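Local coordinates for deoxyribodipyrimidine photo-lyase (Oryza sativa Japonica Group, PDB 3UMV), which uses light and a bound FAD to split cyclobutane pyrimidine dimers in ultraviolet-damaged DNA back into two pyrimidines, at residues A[22-27]-A[197-202]; A[41-46]-A[133-138]. All coordinates share one frame; numbering follows the deposited sequence.

Contact 1: A[22-27]-A[197-202]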
# COMPACT_ATOMS: atom_id res chain seq x y z
N HIS A 22 -15.42 -15.68 -1.51
CA HIS A 22 -15.13 -16.66 -2.55
C HIS A 22 -14.00 -17.55 -2.01
O HIS A 22 -13.02 -17.05 -1.47
CB HIS A 22 -14.69 -15.90 -3.81
CG HIS A 22 -14.49 -16.75 -5.03
ND1 HIS A 22 -13.58 -17.78 -5.07
CD2 HIS A 22 -15.06 -16.70 -6.26
CE1 HIS A 22 -13.61 -18.34 -6.27
NE2 HIS A 22 -14.50 -17.70 -7.01
N PRO A 23 -14.15 -18.88 -2.12
CA PRO A 23 -13.11 -19.77 -1.59
C PRO A 23 -11.70 -19.53 -2.14
O PRO A 23 -10.73 -19.80 -1.44
CB PRO A 23 -13.61 -21.18 -1.98
CG PRO A 23 -14.68 -20.95 -2.98
CD PRO A 23 -15.29 -19.62 -2.67
N SER A 24 -11.58 -19.02 -3.37
CA SER A 24 -10.26 -18.75 -3.92
C SER A 24 -9.58 -17.61 -3.16
O SER A 24 -8.35 -17.50 -3.18
CB SER A 24 -10.31 -18.48 -5.42
OG SER A 24 -10.70 -19.66 -6.13
N ARG A 25 -10.36 -16.78 -2.47
CA ARG A 25 -9.78 -15.70 -1.66
C ARG A 25 -9.23 -16.19 -0.32
O ARG A 25 -8.54 -15.46 0.36
CB ARG A 25 -10.80 -14.59 -1.37
CG ARG A 25 -11.50 -13.97 -2.56
CD ARG A 25 -12.14 -12.66 -2.14
NE ARG A 25 -13.22 -12.22 -3.03
CZ ARG A 25 -13.04 -11.35 -4.02
NH1 ARG A 25 -14.08 -10.98 -4.79
NH2 ARG A 25 -11.84 -10.86 -4.24
N VAL A 26 -9.56 -17.43 0.05
CA VAL A 26 -9.24 -17.98 1.37
C VAL A 26 -8.17 -19.07 1.31
O VAL A 26 -8.32 -20.06 0.61
CB VAL A 26 -10.51 -18.55 2.04
CG1 VAL A 26 -10.17 -19.16 3.40
CG2 VAL A 26 -11.56 -17.46 2.19
N ARG A 27 -7.09 -18.86 2.04
CA ARG A 27 -6.02 -19.85 2.11
C ARG A 27 -6.02 -20.41 3.52
O ARG A 27 -5.78 -19.69 4.48
CB ARG A 27 -4.68 -19.19 1.76
CG ARG A 27 -3.47 -20.08 1.99
CD ARG A 27 -2.19 -19.46 1.43
NE ARG A 27 -1.58 -18.49 2.34
CZ ARG A 27 -0.60 -18.78 3.20
NH1 ARG A 27 -0.12 -20.02 3.26
NH2 ARG A 27 -0.10 -17.84 3.99
N ASP A 197 -14.70 -10.69 -14.21
CA ASP A 197 -16.14 -10.73 -13.96
C ASP A 197 -16.49 -11.61 -12.74
O ASP A 197 -17.46 -11.35 -12.03
CB ASP A 197 -16.90 -11.19 -15.20
CG ASP A 197 -16.93 -10.14 -16.30
OD1 ASP A 197 -16.68 -8.95 -16.00
OD2 ASP A 197 -17.20 -10.51 -17.47
N GLU A 198 -15.67 -12.62 -12.49
CA GLU A 198 -15.87 -13.50 -11.35
C GLU A 198 -15.53 -12.88 -9.99
O GLU A 198 -16.10 -13.26 -8.97
CB GLU A 198 -15.08 -14.80 -11.54
CG GLU A 198 -15.17 -15.77 -10.37
CD GLU A 198 -14.55 -17.12 -10.68
OE1 GLU A 198 -13.90 -17.26 -11.74
OE2 GLU A 198 -14.72 -18.05 -9.86
N TYR A 199 -14.60 -11.92 -9.98
CA TYR A 199 -14.10 -11.35 -8.71
C TYR A 199 -14.50 -9.91 -8.44
O TYR A 199 -14.58 -9.49 -7.27
CB TYR A 199 -12.58 -11.50 -8.63
CG TYR A 199 -12.16 -12.94 -8.52
CD1 TYR A 199 -12.26 -13.60 -7.31
CD2 TYR A 199 -11.69 -13.63 -9.62
CE1 TYR A 199 -11.89 -14.91 -7.20
CE2 TYR A 199 -11.31 -14.96 -9.51
CZ TYR A 199 -11.41 -15.59 -8.29
OH TYR A 199 -11.05 -16.91 -8.15
N LEU A 200 -14.76 -9.14 -9.50
CA LEU A 200 -15.19 -7.76 -9.32
C LEU A 200 -16.70 -7.72 -9.09
O LEU A 200 -17.48 -7.40 -9.99
CB LEU A 200 -14.79 -6.89 -10.50
CG LEU A 200 -15.08 -5.41 -10.35
CD1 LEU A 200 -14.54 -4.87 -9.02
CD2 LEU A 200 -14.46 -4.63 -11.52
N VAL A 201 -17.09 -8.04 -7.86
CA VAL A 201 -18.48 -8.22 -7.46
C VAL A 201 -18.74 -7.42 -6.20
O VAL A 201 -17.81 -6.96 -5.53
CB VAL A 201 -18.78 -9.71 -7.19
CG1 VAL A 201 -18.43 -10.54 -8.40
CG2 VAL A 201 -18.00 -10.21 -5.98
N GLU A 202 -20.01 -7.23 -5.86
CA GLU A 202 -20.36 -6.45 -4.69
C GLU A 202 -20.02 -7.20 -3.41
O GLU A 202 -19.86 -8.42 -3.41
CB GLU A 202 -21.85 -6.07 -4.71
CG GLU A 202 -22.11 -4.63 -5.21
CD GLU A 202 -21.50 -3.55 -4.31
OE1 GLU A 202 -21.53 -2.36 -4.71
OE2 GLU A 202 -21.00 -3.89 -3.21
O HOH W 1 -15.89 -13.18 -5.57

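Contact 2: A[41-46]-A[133-138]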
# COMPACT_ATOMS: atom_id res chain seq x y z
N VAL A 41 -11.22 -14.74 15.72
CA VAL A 41 -10.46 -13.49 15.81
C VAL A 41 -9.93 -13.11 14.45
O VAL A 41 -9.26 -13.92 13.80
CB VAL A 41 -9.26 -13.64 16.76
CG1 VAL A 41 -8.44 -12.34 16.79
CG2 VAL A 41 -9.73 -14.03 18.15
N TYR A 42 -10.23 -11.89 14.00
CA TYR A 42 -9.65 -11.34 12.79
C TYR A 42 -8.46 -10.47 13.18
O TYR A 42 -8.62 -9.43 13.84
CB TYR A 42 -10.69 -10.55 11.97
CG TYR A 42 -10.11 -9.65 10.89
CD1 TYR A 42 -9.01 -10.05 10.13
CD2 TYR A 42 -10.68 -8.41 10.62
CE1 TYR A 42 -8.47 -9.22 9.15
CE2 TYR A 42 -10.15 -7.57 9.62
CZ TYR A 42 -9.06 -7.99 8.89
OH TYR A 42 -8.53 -7.17 7.90
N TRP A 43 -7.27 -10.93 12.84
CA TRP A 43 -6.06 -10.15 13.01
C TRP A 43 -5.95 -9.19 11.83
O TRP A 43 -5.54 -9.58 10.74
CB TRP A 43 -4.84 -11.09 13.10
CG TRP A 43 -3.51 -10.37 13.12
CD1 TRP A 43 -3.30 -9.03 13.32
CD2 TRP A 43 -2.21 -10.95 12.90
NE1 TRP A 43 -1.96 -8.75 13.25
CE2 TRP A 43 -1.27 -9.90 12.99
CE3 TRP A 43 -1.76 -12.25 12.63
CZ2 TRP A 43 0.12 -10.12 12.82
CZ3 TRP A 43 -0.38 -12.46 12.47
CH2 TRP A 43 0.53 -11.40 12.56
N MET A 44 -6.39 -7.96 12.05
CA MET A 44 -6.34 -6.90 11.05
C MET A 44 -4.92 -6.36 10.95
O MET A 44 -4.33 -6.00 11.96
CB MET A 44 -7.28 -5.78 11.49
CG MET A 44 -7.33 -4.59 10.54
SD MET A 44 -8.37 -3.29 11.24
CE MET A 44 -10.02 -3.86 10.81
N LEU A 45 -4.39 -6.28 9.74
CA LEU A 45 -3.10 -5.65 9.53
C LEU A 45 -3.09 -4.75 8.32
O LEU A 45 -2.95 -3.53 8.46
CB LEU A 45 -1.97 -6.69 9.46
CG LEU A 45 -0.56 -6.12 9.57
CD1 LEU A 45 0.35 -7.19 10.16
CD2 LEU A 45 -0.04 -5.63 8.21
N ARG A 46 -3.25 -5.33 7.13
CA ARG A 46 -3.21 -4.51 5.91
C ARG A 46 -4.50 -3.76 5.65
O ARG A 46 -4.48 -2.66 5.07
CB ARG A 46 -2.84 -5.34 4.69
CG ARG A 46 -2.40 -4.49 3.50
CD ARG A 46 -2.11 -5.37 2.32
NE ARG A 46 -1.49 -4.65 1.22
CZ ARG A 46 -1.14 -5.25 0.08
NH1 ARG A 46 -1.34 -6.56 -0.05
NH2 ARG A 46 -0.58 -4.56 -0.90
N LEU A 133 -8.21 -18.21 13.89
CA LEU A 133 -7.58 -16.92 13.64
C LEU A 133 -7.63 -16.65 12.14
O LEU A 133 -7.22 -17.50 11.35
CB LEU A 133 -6.12 -16.94 14.10
CG LEU A 133 -5.25 -15.74 13.73
CD1 LEU A 133 -5.66 -14.51 14.50
CD2 LEU A 133 -3.78 -16.05 13.98
N VAL A 134 -8.14 -15.49 11.75
CA VAL A 134 -8.16 -15.10 10.34
C VAL A 134 -7.20 -13.94 10.14
O VAL A 134 -7.29 -12.94 10.83
CB VAL A 134 -9.56 -14.66 9.88
CG1 VAL A 134 -9.52 -14.25 8.40
CG2 VAL A 134 -10.57 -15.79 10.14
N ALA A 135 -6.28 -14.07 9.19
CA ALA A 135 -5.40 -12.93 8.89
C ALA A 135 -5.68 -12.40 7.49
O ALA A 135 -6.19 -13.13 6.65
CB ALA A 135 -3.93 -13.33 9.02
N ASP A 136 -5.35 -11.13 7.25
CA ASP A 136 -5.37 -10.59 5.89
C ASP A 136 -4.00 -10.79 5.23
O ASP A 136 -3.12 -11.46 5.79
CB ASP A 136 -5.92 -9.13 5.82
CG ASP A 136 -5.20 -8.15 6.77
OD1 ASP A 136 -5.87 -7.24 7.32
OD2 ASP A 136 -3.96 -8.25 6.93
N PHE A 137 -3.84 -10.28 4.02
CA PHE A 137 -2.67 -10.60 3.21
C PHE A 137 -1.82 -9.42 2.78
O PHE A 137 -2.33 -8.42 2.28
CB PHE A 137 -3.05 -11.35 1.93
CG PHE A 137 -1.92 -11.44 0.94
CD1 PHE A 137 -1.84 -10.54 -0.11
CD2 PHE A 137 -0.91 -12.38 1.10
CE1 PHE A 137 -0.77 -10.60 -1.02
CE2 PHE A 137 0.16 -12.44 0.22
CZ PHE A 137 0.23 -11.54 -0.85
N SER A 138 -0.51 -9.56 2.97
CA SER A 138 0.48 -8.65 2.39
C SER A 138 1.69 -9.45 1.98
O SER A 138 2.08 -10.39 2.67
CB SER A 138 0.92 -7.60 3.42
OG SER A 138 2.09 -6.95 2.95
O HOH W 2 -3.30 -9.89 9.17

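Contact 1: A[22-27]-A[197-202]
His-22 and Glu-198 meet through a His-carboxylate hydrogen bond: NE2 of His-22 donates to OE2 of Glu-198 over 2.9 Å, close to the imidazole plane but on the anti side of the carboxylate and well out of its plane. The imidazole is held at both nitrogens, since its ND1 accepts the backbone N-H of Ser-24, also in the ring plane; this pair of bonds fixes which way the ring is flipped. With CG of His-22 anti to the backbone N (chi1 -174°), the ring is swung towards helix 196-199, and CE1 of Tyr-199 comes over the centre of one imidazole face. The two ring planes are inclined at 40°, an oblique pairing. Were His-22 an alanine, the Glu-198 carboxylate would probably lose this donor and a gap would be likely to open against the Tyr-199 ring. In the photolyase fold this contact ties the lead-in to strand 26-28, an outermost strand of the mixed sheet, to the end of helix 196-199. The extended Arg-25 runs alongside Tyr-199 in the opposite sense, with CD1 of Tyr-199 over the rim of one guanidinium face, and NH1 of Arg-25 reaches O of Tyr-199 at 2.9 Å, in the carbonyl plane on a lone pair. The other terminal nitrogen, NH2 of Arg-25, bonds to O of Val-171. CB of Ser-24 lies 3.2 Å from OH of Tyr-199, at the ring edge.

Contact 2: A[41-46]-A[133-138]
Tyr-42 and Asp-136 join just past a short parallel ladder, OH of Tyr-42 giving its hydrogen to OD1 of Asp-136 at 2.7 Å, with ring and carboxylate planes 81° apart. Within the ladder, strands 40-44 and 132-135 sit side by side in the alpha/beta domain: N of Val-134 bonds to O of Val-41, and N of Trp-43 to O of Val-134, each at 2.8 Å. CD1 of Leu-133 packs 3.8 Å from CB of Trp-43 on the sheet face covered by helix 141-157; Tyr-42 and Val-134 turn to the other face, under helix 54-66. This end is tight and apolar. Further on the strands splay, CA atoms of Met-44 and Asp-136 standing 6.4 Å apart, and a water enters the wider gap, donating to O of Trp-43 and OD2 of Asp-136 while accepting from N of Asp-136. The Asp-136 carboxylate bridges the splay, its CG lodged between backbone N and carbonyl carbon (chi1 53°). On their syn sides, though tilted out of the carboxylate plane, OD1 takes N of Leu-45 and OD2 takes N of Arg-46, both at 3.0 Å; OD1 also accepts from N of Asp-47. The extended Arg-46 runs to O of Phe-137, 3.1 Å from its NH1, which also forms a salt bridge with Asp-328. With so many donors turned on one buried carboxylate, its negative charge is probably well stabilised, and the loop leaving strand 40-44 is held in shape by a side chain where the ladder gives out.

Contact 1 and contact 2 lie with their centres about 17 Å apart and their nearest atoms about 6 Å apart, without touching. Along the chain contact 2 is nested inside the loop that contact 1 closes: 22-27 comes first, then 41-46, 133-138 and finally 197-202. Both reach the same six-stranded mixed sheet, contact 2 pairing two inner parallel strands and contact 1 sitting at its margin, where strand 26-28 runs antiparallel to strand 162-166, the neighbour of 132-135. Gln-165 on that intervening strand bonds to both Arg-27 and Asp-136. Contact 2 thus holds the interior of the sheet together, while contact 1 ties its margin to the chain that leads on towards the helical, FAD-binding part of the enzyme.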